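Local structure of enoyl-CoA hydratase (Mycobacterium smegmatis, 3PE8) at residues Ser39-Phe42 / Arg43-Asp47. The protein probably catalyses the reversible hydration of enoyl-CoA thioesters to 3-hydroxyacyl-CoA, as a zinc-binding member of the crotonase-like enoyl-CoA hydratase/isomerase family. Numbering follows the deposited sequence. Where two conformers were deposited one is given.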
ATOM      1  N   SER A  39      -6.915 -32.319   3.324  1.00 16.55           N
ATOM      2  CA  SER A  39      -7.021 -32.644   1.897  0.50 17.41           C
ATOM      3  C   SER A  39      -8.478 -32.704   1.460  1.00 16.67           C
ATOM      4  O   SER A  39      -8.877 -32.128   0.432  1.00 17.11           O
ATOM      5  CB  SER A  39      -6.380 -34.000   1.621  0.50 18.71           C
ATOM      6  OG  SER A  39      -6.489 -34.344   0.240  0.50 21.15           O
ATOM      7  N   THR A  40      -9.257 -33.456   2.233  1.00 16.14           N
ATOM      8  CA  THR A  40     -10.664 -33.697   1.922  1.00 15.76           C
ATOM      9  C   THR A  40     -11.476 -32.391   1.999  1.00 14.91           C
ATOM     10  O   THR A  40     -12.301 -32.107   1.116  1.00 15.32           O
ATOM     11  CB  THR A  40     -11.254 -34.786   2.861  1.00 15.47           C
ATOM     12  OG1 THR A  40     -10.491 -35.999   2.714  1.00 18.06           O
ATOM     13  CG2 THR A  40     -12.711 -35.085   2.504  1.00 16.08           C
ATOM     14  N   PHE A  41     -11.232 -31.610   3.038  1.00 14.83           N
ATOM     15  CA  PHE A  41     -11.974 -30.355   3.229  1.00 13.32           C
ATOM     16  C   PHE A  41     -11.686 -29.347   2.129  1.00 13.78           C
ATOM     17  O   PHE A  41     -12.602 -28.768   1.513  1.00 13.12           O
ATOM     18  CB  PHE A  41     -11.643 -29.759   4.593  1.00 13.40           C
ATOM     19  CG  PHE A  41     -12.305 -28.443   4.846  1.00 12.78           C
ATOM     20  CD1 PHE A  41     -13.677 -28.360   5.043  1.00 14.69           C
ATOM     21  CD2 PHE A  41     -11.559 -27.270   4.815  1.00 14.29           C
ATOM     22  CE1 PHE A  41     -14.283 -27.124   5.242  1.00 13.48           C
ATOM     23  CE2 PHE A  41     -12.176 -26.038   5.020  1.00 14.09           C
ATOM     24  CZ  PHE A  41     -13.543 -25.987   5.220  1.00 14.10           C
ATOM     25  N   PHE A  42     -10.406 -29.125   1.858  1.00 14.02           N
ATOM     26  CA  PHE A  42     -10.023 -28.144   0.851  1.00 15.71           C
ATOM     27  C   PHE A  42     -10.498 -28.565  -0.531  1.00 15.88           C
ATOM     28  O   PHE A  42     -10.933 -27.724  -1.325  1.00 17.01           O
ATOM     29  CB  PHE A  42      -8.527 -27.794   0.923  1.00 16.59           C
ATOM     30  CG  PHE A  42      -8.139 -27.064   2.194  1.00 16.39           C
ATOM     31  CD1 PHE A  42      -8.758 -25.861   2.527  1.00 18.45           C
ATOM     32  CD2 PHE A  42      -7.215 -27.590   3.082  1.00 19.13           C
ATOM     33  CE1 PHE A  42      -8.453 -25.201   3.713  1.00 18.14           C
ATOM     34  CE2 PHE A  42      -6.912 -26.916   4.276  1.00 17.82           C
ATOM     35  CZ  PHE A  42      -7.512 -25.706   4.563  1.00 17.29           C
ATOM     36  N   ARG A  43     -10.450 -29.870  -0.831  1.00 16.39           N
ATOM     37  CA  ARG A  43     -11.013 -30.383  -2.066  1.00 17.05           C
ATOM     38  C   ARG A  43     -12.535 -30.183  -2.140  1.00 16.49           C
ATOM     39  O   ARG A  43     -13.066 -29.830  -3.175  1.00 17.11           O
ATOM     40  CB  ARG A  43     -10.654 -31.869  -2.262  1.00 18.26           C
ATOM     41  CG  ARG A  43     -11.226 -32.484  -3.532  1.00 23.36           C
ATOM     42  CD  ARG A  43     -10.654 -33.886  -3.773  1.00 31.08           C
ATOM     43  NE  ARG A  43     -11.137 -34.805  -2.731  1.00 36.66           N
ATOM     44  CZ  ARG A  43     -10.411 -35.368  -1.759  1.00 38.55           C
ATOM     45  NH1 ARG A  43      -9.092 -35.155  -1.635  1.00 39.92           N
ATOM     46  NH2 ARG A  43     -11.025 -36.169  -0.896  1.00 38.06           N
ATOM     47  N   ALA A  44     -13.223 -30.400  -1.026  1.00 15.56           N
ATOM     48  CA  ALA A  44     -14.672 -30.203  -0.974  1.00 14.98           C
ATOM     49  C   ALA A  44     -15.079 -28.747  -1.246  1.00 14.35           C
ATOM     50  O   ALA A  44     -16.094 -28.495  -1.917  1.00 14.50           O
ATOM     51  CB  ALA A  44     -15.230 -30.695   0.391  1.00 13.81           C
ATOM     52  N   LEU A  45     -14.284 -27.797  -0.769  1.00 14.05           N
ATOM     53  CA  LEU A  45     -14.522 -26.382  -1.068  1.00 13.48           C
ATOM     54  C   LEU A  45     -14.417 -26.106  -2.564  1.00 14.44           C
ATOM     55  O   LEU A  45     -15.297 -25.457  -3.162  1.00 14.62           O
ATOM     56  CB  LEU A  45     -13.581 -25.460  -0.271  1.00 13.20           C
ATOM     57  CG  LEU A  45     -13.875 -25.295   1.228  1.00 12.12           C
ATOM     58  CD1 LEU A  45     -12.775 -24.451   1.882  1.00 13.70           C
ATOM     59  CD2 LEU A  45     -15.269 -24.718   1.489  1.00 12.17           C
ATOM     60  N   SER A  46     -13.364 -26.630  -3.188  1.00 14.46           N
ATOM     61  CA  SER A  46     -13.158 -26.474  -4.609  1.00 16.90           C
ATOM     62  C   SER A  46     -14.268 -27.143  -5.399  1.00 16.23           C
ATOM     63  O   SER A  46     -14.788 -26.598  -6.388  1.00 16.75           O
ATOM     64  CB  SER A  46     -11.813 -27.093  -5.002  1.00 19.25           C
ATOM     65  OG  SER A  46     -10.810 -26.182  -4.633  1.00 23.97           O
ATOM     66  N   ASP A  47     -14.674 -28.312  -4.943  1.00 16.21           N
ATOM     67  CA  ASP A  47     -15.729 -29.049  -5.639  1.00 17.19           C
ATOM     68  C   ASP A  47     -17.048 -28.265  -5.556  1.00 16.48           C
ATOM     69  O   ASP A  47     -17.802 -28.196  -6.542  1.00 17.99           O
ATOM     70  CB  ASP A  47     -15.899 -30.460  -5.057  1.00 18.21           C
ATOM     71  CG  ASP A  47     -14.822 -31.456  -5.522  1.00 22.07           C
ATOM     72  OD1 ASP A  47     -14.057 -31.210  -6.472  1.00 25.85           O
ATOM     73  OD2 ASP A  47     -14.765 -32.545  -4.923  1.00 28.99           O
TER
HETATM   74  O   HOH W   1      -7.910 -36.613   0.711  1.00 29.06           O
HETATM   75  O   HOH W   2      -8.670 -26.883  -3.199  1.00 30.28           O
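L45 meets F41, one helical turn before it, its CG lying over one face of the F41 ring and its CD1 3.6 Å from F41 CE2. F41 carries its ring anti to the backbone N (chi1 177°), which swings it along the helix toward L45; both apolar side chains suit the buried, sheet-facing side. The ring of F42 is set obliquely to the same L45 methyl, CD1 to CD1 4.3 Å. On the exposed side, where a long, flexible chain suits, R43 bends at chi3 (67°) and folds back, laying a guanidinium face over T40 CA and S39 O. Water 1, in the guanidinium plane, accepts from R43 NH1 at 3.0 Å; in the S39 conformer given, and in that one alone, it also bonds S39 OG. The backbone runs in i to i+4 bonds, such as L45 N to F41 O, 3.0 Å, and water 2 bridges F42 O and S46 OG. This is an amphipathic helix, 35-50, the crossover of a beta-alpha-beta unit between parallel strands 19-24 and 56-61 of the crotonase-like fold. L22 of the sheet packs against A44 and L45, where A44's lone methyl suits close approach, while W138 meets F42 edge-to-face. T40 OG1 bonds E36 O, one turn back.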